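Long-range contacts in SusD superfamily protein (Bacteroides vulgatus, PDB 3MYV), which probably binds polysaccharide at the bacterial outer membrane: residues 49-54 with 302-307; 63-68 with 430-435; 166-171 with 197-202; 232-237 with 292-297. One frame throughout, in Å; residues are numbered along the deposited sequence.

Contact 1: 49-54 with 302-307; sequences QSSEES and NKYAGK. With EDO (1,2-ethanediol), chain D.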
# COMPACT_ATOMS: atom_id res chain seq x y z
N GLN A 49 15.02 1.49 7.11
CA GLN A 49 15.90 2.55 6.67
C GLN A 49 16.73 2.08 5.49
O GLN A 49 16.90 0.87 5.24
CB GLN A 49 16.79 3.01 7.83
CG GLN A 49 17.78 1.93 8.29
CD GLN A 49 18.87 2.49 9.16
OE1 GLN A 49 18.69 2.67 10.37
NE2 GLN A 49 20.01 2.74 8.56
N SER A 50 17.29 3.04 4.78
CA SER A 50 18.26 2.77 3.74
C SER A 50 19.61 2.28 4.28
O SER A 50 20.01 2.57 5.40
CB SER A 50 18.51 4.07 2.93
OG SER A 50 19.37 3.84 1.83
N SER A 51 20.31 1.50 3.45
CA SER A 51 21.72 1.27 3.64
C SER A 51 22.45 2.44 2.98
O SER A 51 21.81 3.41 2.55
CB SER A 51 22.12 -0.03 2.97
OG SER A 51 21.90 0.05 1.58
N GLU A 52 23.75 2.30 2.77
CA GLU A 52 24.54 3.30 2.04
C GLU A 52 24.31 3.21 0.52
O GLU A 52 24.71 4.10 -0.21
CB GLU A 52 26.04 3.18 2.35
CG GLU A 52 26.40 3.40 3.81
CD GLU A 52 27.86 3.08 4.12
OE1 GLU A 52 28.70 3.07 3.18
OE2 GLU A 52 28.17 2.85 5.30
N GLU A 53 23.66 2.15 0.06
CA GLU A 53 23.44 1.98 -1.36
C GLU A 53 22.52 3.06 -1.92
O GLU A 53 21.64 3.56 -1.23
CB GLU A 53 22.84 0.61 -1.65
CG GLU A 53 23.73 -0.54 -1.25
CD GLU A 53 24.90 -0.73 -2.19
OE1 GLU A 53 24.70 -0.69 -3.42
OE2 GLU A 53 26.02 -0.95 -1.70
N SER A 54 22.77 3.42 -3.17
CA SER A 54 21.96 4.41 -3.89
C SER A 54 20.65 3.79 -4.40
O SER A 54 20.50 2.56 -4.43
CB SER A 54 22.76 4.97 -5.08
OG SER A 54 24.10 5.25 -4.71
N ASN A 302 23.04 -9.36 10.52
CA ASN A 302 24.33 -9.32 9.86
C ASN A 302 25.12 -8.10 10.34
O ASN A 302 24.78 -7.53 11.39
CB ASN A 302 24.16 -9.35 8.33
CG ASN A 302 25.27 -10.09 7.64
OD1 ASN A 302 26.45 -9.76 7.82
ND2 ASN A 302 24.92 -11.12 6.87
N LYS A 303 26.15 -7.72 9.60
CA LYS A 303 27.12 -6.73 10.06
C LYS A 303 27.34 -5.76 8.92
O LYS A 303 27.66 -6.16 7.80
CB LYS A 303 28.43 -7.39 10.43
CG LYS A 303 28.41 -8.31 11.64
CD LYS A 303 28.35 -7.52 12.93
CE LYS A 303 28.25 -8.40 14.13
NZ LYS A 303 28.34 -7.57 15.37
N TYR A 304 27.22 -4.48 9.24
CA TYR A 304 27.34 -3.42 8.27
C TYR A 304 27.93 -2.19 8.94
O TYR A 304 27.47 -1.80 10.03
CB TYR A 304 25.94 -3.12 7.74
CG TYR A 304 25.92 -2.30 6.49
CD1 TYR A 304 26.08 -2.89 5.24
CD2 TYR A 304 25.69 -0.94 6.55
CE1 TYR A 304 26.05 -2.12 4.08
CE2 TYR A 304 25.64 -0.18 5.41
CZ TYR A 304 25.82 -0.76 4.19
OH TYR A 304 25.74 0.05 3.08
N ALA A 305 28.95 -1.61 8.30
CA ALA A 305 29.69 -0.46 8.81
C ALA A 305 30.06 -0.65 10.29
O ALA A 305 29.87 0.23 11.13
CB ALA A 305 28.89 0.86 8.57
N GLY A 306 30.60 -1.83 10.60
CA GLY A 306 31.12 -2.13 11.92
C GLY A 306 30.09 -2.25 13.04
O GLY A 306 30.45 -2.22 14.21
N LYS A 307 28.83 -2.47 12.67
CA LYS A 307 27.73 -2.62 13.64
C LYS A 307 26.85 -3.82 13.28
O LYS A 307 26.77 -4.22 12.13
CB LYS A 307 26.83 -1.38 13.60
CG LYS A 307 27.39 -0.15 14.23
CD LYS A 307 26.34 0.97 14.18
CE LYS A 307 26.55 2.03 15.26
NZ LYS A 307 25.28 2.75 15.59
C1 EDO D . 29.49 -0.35 4.47
O1 EDO D . 30.54 -0.96 5.18
C2 EDO D . 30.00 -0.13 3.06
O2 EDO D . 30.32 1.25 2.92
O HOH W 1 26.12 -1.88 0.76

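Contact 2: 63-68 with 430-435; sequences FNHRPN and CVLPIP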
# COMPACT_ATOMS: atom_id res chain seq x y z
N PHE A 63 14.24 11.68 2.02
CA PHE A 63 13.33 12.70 1.45
C PHE A 63 14.03 13.58 0.41
O PHE A 63 13.81 14.78 0.33
CB PHE A 63 12.64 13.55 2.53
CG PHE A 63 11.64 12.76 3.36
CD1 PHE A 63 12.07 11.77 4.26
CD2 PHE A 63 10.26 12.99 3.23
CE1 PHE A 63 11.14 11.00 5.01
CE2 PHE A 63 9.31 12.25 4.00
CZ PHE A 63 9.75 11.24 4.88
N ASN A 64 14.86 12.94 -0.43
CA ASN A 64 15.62 13.64 -1.46
C ASN A 64 14.80 13.62 -2.75
O ASN A 64 14.93 12.70 -3.56
CB ASN A 64 16.98 12.94 -1.67
CG ASN A 64 17.78 13.55 -2.79
OD1 ASN A 64 17.42 14.60 -3.30
ND2 ASN A 64 18.84 12.88 -3.21
N HIS A 65 13.92 14.60 -2.88
CA HIS A 65 12.98 14.70 -4.00
C HIS A 65 12.97 16.14 -4.52
O HIS A 65 12.94 17.08 -3.73
CB HIS A 65 11.56 14.35 -3.58
CG HIS A 65 11.45 13.09 -2.80
ND1 HIS A 65 11.67 11.86 -3.38
CD2 HIS A 65 11.11 12.86 -1.52
CE1 HIS A 65 11.51 10.92 -2.46
NE2 HIS A 65 11.16 11.50 -1.32
N ARG A 66 12.94 16.30 -5.83
CA ARG A 66 12.78 17.65 -6.39
C ARG A 66 11.97 17.66 -7.69
O ARG A 66 11.81 16.63 -8.33
CB ARG A 66 14.13 18.31 -6.56
CG ARG A 66 15.08 17.54 -7.40
CD ARG A 66 16.48 18.17 -7.37
NE ARG A 66 17.13 17.96 -8.66
CZ ARG A 66 17.86 16.89 -8.99
NH1 ARG A 66 18.09 15.92 -8.11
NH2 ARG A 66 18.38 16.82 -10.20
N PRO A 67 11.42 18.83 -8.04
CA PRO A 67 10.52 18.87 -9.20
C PRO A 67 11.13 18.33 -10.51
O PRO A 67 10.42 17.69 -11.28
CB PRO A 67 10.17 20.36 -9.30
CG PRO A 67 10.25 20.83 -7.92
CD PRO A 67 11.40 20.10 -7.31
N ASN A 68 12.43 18.55 -10.74
CA ASN A 68 13.08 18.03 -11.95
C ASN A 68 13.64 16.62 -11.82
O ASN A 68 14.18 16.08 -12.79
CB ASN A 68 14.14 19.01 -12.51
CG ASN A 68 15.40 19.11 -11.65
OD1 ASN A 68 15.59 18.37 -10.68
ND2 ASN A 68 16.29 20.03 -12.03
N CYS A 430 6.61 15.82 3.16
CA CYS A 430 5.68 14.71 3.40
C CYS A 430 4.77 14.41 2.21
O CYS A 430 4.02 13.43 2.22
CB CYS A 430 4.85 14.89 4.69
SG CYS A 430 3.41 16.03 4.54
N VAL A 431 4.87 15.26 1.18
CA VAL A 431 4.36 14.99 -0.15
C VAL A 431 5.48 15.14 -1.16
O VAL A 431 6.46 15.86 -0.92
CB VAL A 431 3.20 15.93 -0.54
CG1 VAL A 431 1.96 15.65 0.33
CG2 VAL A 431 3.62 17.41 -0.45
N LEU A 432 5.35 14.42 -2.27
CA LEU A 432 6.27 14.58 -3.40
C LEU A 432 5.98 15.86 -4.16
O LEU A 432 4.84 16.38 -4.11
CB LEU A 432 6.15 13.42 -4.38
CG LEU A 432 6.68 12.07 -3.90
CD1 LEU A 432 6.20 11.00 -4.85
CD2 LEU A 432 8.22 12.02 -3.73
N PRO A 433 7.00 16.41 -4.84
CA PRO A 433 6.70 17.56 -5.68
C PRO A 433 6.01 17.16 -7.01
O PRO A 433 6.19 16.03 -7.51
CB PRO A 433 8.07 18.16 -5.94
CG PRO A 433 8.96 16.93 -6.02
CD PRO A 433 8.41 16.00 -4.96
N ILE A 434 5.22 18.08 -7.54
CA ILE A 434 4.68 17.97 -8.88
C ILE A 434 5.87 18.02 -9.86
O ILE A 434 6.72 18.91 -9.75
CB ILE A 434 3.67 19.14 -9.18
CG1 ILE A 434 2.52 19.21 -8.14
CG2 ILE A 434 3.12 19.02 -10.62
CD1 ILE A 434 1.66 17.97 -8.01
N PRO A 435 5.95 17.06 -10.81
CA PRO A 435 7.06 17.07 -11.78
C PRO A 435 7.10 18.35 -12.59
O PRO A 435 6.06 18.84 -13.05
CB PRO A 435 6.75 15.88 -12.69
CG PRO A 435 5.86 15.00 -11.87
CD PRO A 435 5.08 15.88 -10.97

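Contact 3: 166-171 with 197-202; sequences FIIETL and ARIYLY. With EDO (1,2-ethanediol), chain I.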
# COMPACT_ATOMS: atom_id res chain seq x y z
N PHE A 166 -14.54 11.10 -5.06
CA PHE A 166 -14.55 10.29 -6.26
C PHE A 166 -14.11 8.84 -6.03
O PHE A 166 -14.75 7.90 -6.53
CB PHE A 166 -13.64 10.91 -7.33
CG PHE A 166 -13.35 9.98 -8.48
CD1 PHE A 166 -14.33 9.71 -9.42
CD2 PHE A 166 -12.12 9.39 -8.62
CE1 PHE A 166 -14.10 8.84 -10.46
CE2 PHE A 166 -11.86 8.53 -9.69
CZ PHE A 166 -12.85 8.26 -10.61
N ILE A 167 -13.00 8.66 -5.32
CA ILE A 167 -12.46 7.34 -5.03
C ILE A 167 -13.49 6.47 -4.29
O ILE A 167 -13.71 5.30 -4.65
CB ILE A 167 -11.14 7.47 -4.20
CG1 ILE A 167 -10.01 8.01 -5.07
CG2 ILE A 167 -10.74 6.14 -3.60
CD1 ILE A 167 -8.90 8.78 -4.25
N ILE A 168 -14.14 7.03 -3.28
CA ILE A 168 -15.07 6.24 -2.47
C ILE A 168 -16.33 5.84 -3.27
O ILE A 168 -16.74 4.66 -3.26
CB ILE A 168 -15.42 6.96 -1.15
CG1 ILE A 168 -14.18 6.93 -0.22
CG2 ILE A 168 -16.64 6.30 -0.48
CD1 ILE A 168 -14.16 8.02 0.87
N GLU A 169 -16.90 6.79 -4.00
CA GLU A 169 -18.08 6.55 -4.84
C GLU A 169 -17.78 5.50 -5.90
O GLU A 169 -18.60 4.64 -6.19
CB GLU A 169 -18.54 7.82 -5.54
CG GLU A 169 -19.54 8.64 -4.78
CD GLU A 169 -19.99 9.90 -5.54
OE1 GLU A 169 -20.06 9.87 -6.80
OE2 GLU A 169 -20.26 10.92 -4.87
N THR A 170 -16.60 5.63 -6.50
CA THR A 170 -16.15 4.69 -7.51
C THR A 170 -16.03 3.27 -6.96
O THR A 170 -16.52 2.31 -7.55
CB THR A 170 -14.82 5.15 -8.08
OG1 THR A 170 -15.02 6.40 -8.72
CG2 THR A 170 -14.29 4.14 -9.08
N LEU A 171 -15.38 3.14 -5.81
CA LEU A 171 -15.16 1.83 -5.23
C LEU A 171 -16.46 1.25 -4.65
O LEU A 171 -16.69 0.06 -4.81
CB LEU A 171 -14.02 1.94 -4.20
CG LEU A 171 -13.14 0.77 -3.84
CD1 LEU A 171 -12.74 -0.11 -5.01
CD2 LEU A 171 -11.95 1.37 -3.08
N ALA A 197 -12.38 -0.39 2.78
CA ALA A 197 -12.30 -0.24 4.24
C ALA A 197 -11.08 0.61 4.59
O ALA A 197 -11.18 1.48 5.47
CB ALA A 197 -12.24 -1.58 4.95
N ARG A 198 -9.94 0.36 3.93
CA ARG A 198 -8.74 1.19 4.15
C ARG A 198 -9.02 2.65 3.83
O ARG A 198 -8.66 3.56 4.60
CB ARG A 198 -7.56 0.66 3.33
CG ARG A 198 -6.27 1.45 3.44
CD ARG A 198 -5.38 1.20 2.24
NE ARG A 198 -4.79 -0.15 2.28
CZ ARG A 198 -3.99 -0.64 1.34
NH1 ARG A 198 -3.70 0.09 0.26
NH2 ARG A 198 -3.49 -1.86 1.47
N ILE A 199 -9.65 2.89 2.68
CA ILE A 199 -9.88 4.26 2.23
C ILE A 199 -10.86 4.97 3.17
O ILE A 199 -10.65 6.15 3.50
CB ILE A 199 -10.27 4.31 0.71
CG1 ILE A 199 -9.04 3.94 -0.15
CG2 ILE A 199 -10.79 5.71 0.29
CD1 ILE A 199 -9.37 3.58 -1.62
N TYR A 200 -11.92 4.28 3.59
CA TYR A 200 -12.82 4.86 4.61
C TYR A 200 -12.02 5.32 5.83
O TYR A 200 -12.18 6.43 6.34
CB TYR A 200 -13.87 3.86 5.08
CG TYR A 200 -15.06 3.59 4.19
CD1 TYR A 200 -15.69 4.61 3.46
CD2 TYR A 200 -15.58 2.29 4.08
CE1 TYR A 200 -16.81 4.33 2.67
CE2 TYR A 200 -16.65 2.02 3.30
CZ TYR A 200 -17.27 3.04 2.59
OH TYR A 200 -18.35 2.70 1.80
N LEU A 201 -11.09 4.48 6.28
CA LEU A 201 -10.26 4.78 7.46
C LEU A 201 -9.37 6.00 7.25
O LEU A 201 -9.32 6.91 8.09
CB LEU A 201 -9.40 3.55 7.83
CG LEU A 201 -8.59 3.61 9.13
CD1 LEU A 201 -9.53 3.45 10.32
CD2 LEU A 201 -7.45 2.54 9.19
N TYR A 202 -8.70 6.04 6.10
CA TYR A 202 -7.91 7.19 5.72
C TYR A 202 -8.77 8.46 5.61
O TYR A 202 -8.26 9.56 5.82
CB TYR A 202 -7.21 6.97 4.39
CG TYR A 202 -5.87 6.25 4.42
CD1 TYR A 202 -5.77 4.94 4.87
CD2 TYR A 202 -4.73 6.87 3.94
CE1 TYR A 202 -4.56 4.28 4.86
CE2 TYR A 202 -3.52 6.21 3.90
CZ TYR A 202 -3.44 4.92 4.37
OH TYR A 202 -2.24 4.29 4.36
C1 EDO I . 0.79 -0.70 -0.28
O1 EDO I . 0.86 0.14 0.86
C2 EDO I . -0.64 -1.22 -0.48
O2 EDO I . -1.49 -0.26 -1.19

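Contact 4: 232-237 with 292-297; sequences EKYVAA and GDVRGH. With EDO (1,2-ethanediol), chain H.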
# COMPACT_ATOMS: atom_id res chain seq x y z
N GLU A 232 2.30 -21.01 13.65
CA GLU A 232 3.31 -22.01 13.24
C GLU A 232 3.56 -22.04 11.74
O GLU A 232 4.54 -22.62 11.30
CB GLU A 232 2.94 -23.45 13.64
CG GLU A 232 2.03 -23.58 14.81
CD GLU A 232 0.57 -23.29 14.45
OE1 GLU A 232 -0.06 -24.04 13.64
OE2 GLU A 232 0.07 -22.30 14.99
N LYS A 233 2.66 -21.43 10.96
CA LYS A 233 2.77 -21.41 9.52
C LYS A 233 3.06 -20.01 8.96
O LYS A 233 3.08 -19.82 7.74
CB LYS A 233 1.46 -21.88 8.91
CG LYS A 233 0.97 -23.20 9.46
CD LYS A 233 1.67 -24.35 8.81
CE LYS A 233 0.94 -25.64 9.13
NZ LYS A 233 1.82 -26.81 8.87
N TYR A 234 3.22 -19.04 9.83
CA TYR A 234 3.38 -17.63 9.41
C TYR A 234 4.63 -17.38 8.56
O TYR A 234 4.55 -16.79 7.47
CB TYR A 234 3.40 -16.73 10.66
CG TYR A 234 3.37 -15.25 10.37
CD1 TYR A 234 2.18 -14.59 10.15
CD2 TYR A 234 4.56 -14.51 10.32
CE1 TYR A 234 2.17 -13.22 9.93
CE2 TYR A 234 4.55 -13.17 10.08
CZ TYR A 234 3.35 -12.53 9.87
OH TYR A 234 3.34 -11.18 9.65
N VAL A 235 5.80 -17.84 9.02
CA VAL A 235 7.02 -17.61 8.25
C VAL A 235 6.92 -18.27 6.88
O VAL A 235 7.23 -17.64 5.84
CB VAL A 235 8.28 -18.07 9.01
CG1 VAL A 235 9.51 -18.01 8.09
CG2 VAL A 235 8.49 -17.21 10.23
N ALA A 236 6.47 -19.52 6.85
CA ALA A 236 6.33 -20.25 5.56
C ALA A 236 5.34 -19.59 4.60
O ALA A 236 5.39 -19.82 3.37
CB ALA A 236 5.94 -21.74 5.81
N ALA A 237 4.42 -18.79 5.13
CA ALA A 237 3.40 -18.12 4.32
C ALA A 237 3.99 -17.01 3.44
O ALA A 237 3.35 -16.57 2.47
CB ALA A 237 2.26 -17.56 5.22
N GLY A 292 9.16 -14.88 21.45
CA GLY A 292 8.02 -15.72 21.17
C GLY A 292 7.13 -15.20 20.05
O GLY A 292 6.23 -15.91 19.63
N ASP A 293 7.37 -13.97 19.58
CA ASP A 293 6.55 -13.42 18.49
C ASP A 293 7.16 -13.83 17.17
O ASP A 293 8.31 -13.46 16.89
CB ASP A 293 6.43 -11.90 18.59
CG ASP A 293 5.34 -11.35 17.70
OD1 ASP A 293 5.34 -11.67 16.50
OD2 ASP A 293 4.49 -10.57 18.18
N VAL A 294 6.39 -14.56 16.36
CA VAL A 294 6.86 -15.11 15.08
C VAL A 294 7.28 -14.06 14.05
O VAL A 294 8.01 -14.36 13.11
CB VAL A 294 5.78 -16.06 14.44
CG1 VAL A 294 4.64 -15.28 13.78
CG2 VAL A 294 6.41 -16.98 13.42
N ARG A 295 6.79 -12.83 14.18
CA ARG A 295 7.16 -11.80 13.22
C ARG A 295 8.65 -11.46 13.27
O ARG A 295 9.22 -11.07 12.25
CB ARG A 295 6.24 -10.59 13.37
CG ARG A 295 4.83 -11.00 12.89
CD ARG A 295 3.73 -10.07 13.33
NE ARG A 295 3.56 -10.00 14.78
CZ ARG A 295 2.58 -9.30 15.37
NH1 ARG A 295 1.68 -8.64 14.63
NH2 ARG A 295 2.48 -9.27 16.68
N GLY A 296 9.27 -11.63 14.44
CA GLY A 296 10.72 -11.48 14.59
C GLY A 296 11.54 -12.51 13.86
O GLY A 296 12.69 -12.25 13.57
N HIS A 297 10.95 -13.66 13.55
CA HIS A 297 11.65 -14.70 12.82
C HIS A 297 11.88 -14.35 11.36
O HIS A 297 12.63 -15.07 10.67
CB HIS A 297 10.90 -16.03 12.92
CG HIS A 297 10.58 -16.46 14.32
ND1 HIS A 297 9.80 -17.56 14.59
CD2 HIS A 297 10.93 -15.93 15.52
CE1 HIS A 297 9.69 -17.70 15.90
NE2 HIS A 297 10.37 -16.73 16.49
C1 EDO H . 0.84 -12.79 2.64
O1 EDO H . -0.26 -13.35 1.91
C2 EDO H . 1.97 -13.82 2.76
O2 EDO H . 2.48 -14.11 1.47

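Contact 1: 49-54 with 302-307
With chi1 at -165° the Tyr304 ring stands opposite the main-chain nitrogen and reaches the 49-54 loop, while Glu52, in the conformer described, places CG opposite its carbonyl carbon (chi1 -61°) and runs extended from the phenol oxygen back alongside the ring toward Ala305. The phenol oxygen is the meeting point. Glu52 N donates to Tyr304 OH at 3.0 Å with an N-H...O angle of 152°, and Glu52 CB lies 3.2 Å from the same Tyr304 OH. Ser51 adds its CB, 3.6 Å from Tyr304 OH. A water in the ring plane accepts from Tyr304 OH and donates to Glu53 OE2 at 2.6 Å, so the hydroxyl is held by a backbone amide and a water. Tyr304 opens a type I' turn, 304-307, that joins strands 299-304 and 307-312 as a beta hairpin; the hairpin tip thereby docks on the loop leaving strand 48-50. That loop is braced by an ST turn, Glu53 N to Ser51 OG at 3.1 Å; the Ser51 hydroxyl is also bonded to Gln275 O. Phe278 meets the Tyr304 ring edge-to-face. Over one face of the phenol lies an ethanediol, probably from the crystallisation liquor, with C1 3.7 Å from Tyr304 CZ.

Contact 2: 63-68 with 430-435
The irregular segments 63-68 and 430-435 run in roughly the same direction, 28° apart end to end, and converge from 8.1 Å between the CA atoms of Phe63 and Cys430 to 4.7 Å between those of Pro67 and Pro435. No hydrogen bond joins them directly; the contact is made mainly by the proline and imidazole rings, one leucine methyl and stretches of backbone. His65 swings its imidazole beside its own backbone N (chi1 -49°), laying one face against Leu432. The CD2 methyl of Leu432 sits over the middle of that face, 3.5 Å from the His65 ring centroid and 10° off the normal, a CH-pi contact. Both ring nitrogens are engaged elsewhere, ND1 with Leu70 O and NE2 with Lys44 NZ, which fixes the ring's rotation. A leucine in place of His65 would probably leave Leu70 O and Lys44 without these partners and deprive the Leu432 methyl of its flat seat. Further along, Pro433 CG presses on the backbone at Arg66 C (3.5 Å), and the Pro67 and Pro433 side chains cross at about a right angle, Pro67 CG to Pro433 CB 4.0 Å. Pro435 CA makes a CA-H...O contact of 3.5 Å with Pro67 O. Phe63 closes helix 56-61 as the C-prime residue of a Schellman motif, and its ring also packs on Phe398 of helix 397-403; the partner segment leads on to helix 438-441.

Contact 3: 166-171 with 197-202
Ile199 packs against Ile167, Ile168 and Leu171 where helices 160-177 and 189-202 form an antiparallel pair in the helical part of this SusD-family fold, whose sequence family belongs to the TPR clan. The axes of segments 166-171 and 197-202 approach to 10.4 Å, their N-to-C directions 154° apart. From CB, Ile199 branches two ways. Its CG2, anti to the backbone N, meets Ile168 CG1 at 3.6 Å, the two side chains sliding past each other in opposite directions, and also nears Ile167 CG2 (3.9 Å). The other branch, through CG1, ends in CD1, which lies 3.5 Å from Ile167 CG2 and 3.7 Å from Leu171 CD2. Ile199 thus inserts between residues one turn apart on the facing helix, and Phe122 of helix 103-128 packs on it. Arg198 points its guanidinium elsewhere: NE forms a salt bridge with Glu336, NH2 bonds Val331 O, and NH1 donates to an ethanediol O2 at 2.7 Å. A methionine replacing Arg198 would probably leave the Glu336 carboxylate without its charged mate and Val331 O without this donor. Tyr200, whose OH bonds Glu172 of the facing helix, lies beside this packing: Ile168 CG2 approaches its ring obliquely, 3.7 Å from Tyr200 CE1.

Contact 4: 232-237 with 292-297
Tyr234 and Val235 pack on Val294, Arg295 and His297 in a largely apolar contact between two loops, one between helix 206-223 and strand 248-252, the other between helix 281-288 and strand 299-304. No hydrogen bond crosses between the segments. Tyr234 holds CG opposite its main-chain nitrogen (chi1 -172°), which directs the ring at the 292-297 loop, and Val294 CG1, in the conformer described, comes obliquely to it, 3.5 Å from Tyr234 CD2. Farther out, Arg295 CG lies 3.6 Å from Tyr234 CE2, so the aliphatic part of the arginine, rather than its charge, touches the tyrosine; the guanidinium and ring planes stand 83° apart. Val235 uses a single methyl, CG2, for two neighbours: Val294 CG2 and His297 CB, each 3.8 Å away. Asp293 ties its carboxylate to the backbone and side chain of Arg295. Its OD1 accepts from Arg295 N through the anti lone pair, an Asx turn starting the 3-10 segment 294-297, and from Arg295 NE through the syn lone pair. Arg295 NH2 completes a side-on salt bridge with Asp293 OD2 at 2.8 Å, both bonds nearly in the guanidinium plane. Helix 380-391 supplies two further carboxylates: Glu386 and Glu390 bridge to Arg295, and Glu390 also bonds Tyr234 OH. Helix 350-367 adds Arg366 beside Tyr234 and Ile363 beside Arg295, while Met287 of helix 281-288 packs on Asp293 and Arg295.

Contacts 2, 3 and 4 are buried, whereas contact 1 lies at the surface and alone has a direct hydrogen bond across its segments, with water at its edge. Contact 3 pairs two regular helices through branched aliphatic side chains; contact 2 joins extended loops through proline rings and one imidazole face, and contact 4 backs its apolar packing with ion pairs. Contacts 1 and 2 interlock along the chain, and both contacts 3 and 4 fall within the loops they close. Strand 299-304 follows segment 292-297 of contact 4 and ends in the hairpin of contact 1; the nearest atoms of these contacts are about 11 Å apart. Helix 397-403 touches segment residues of both contacts 2 and 3.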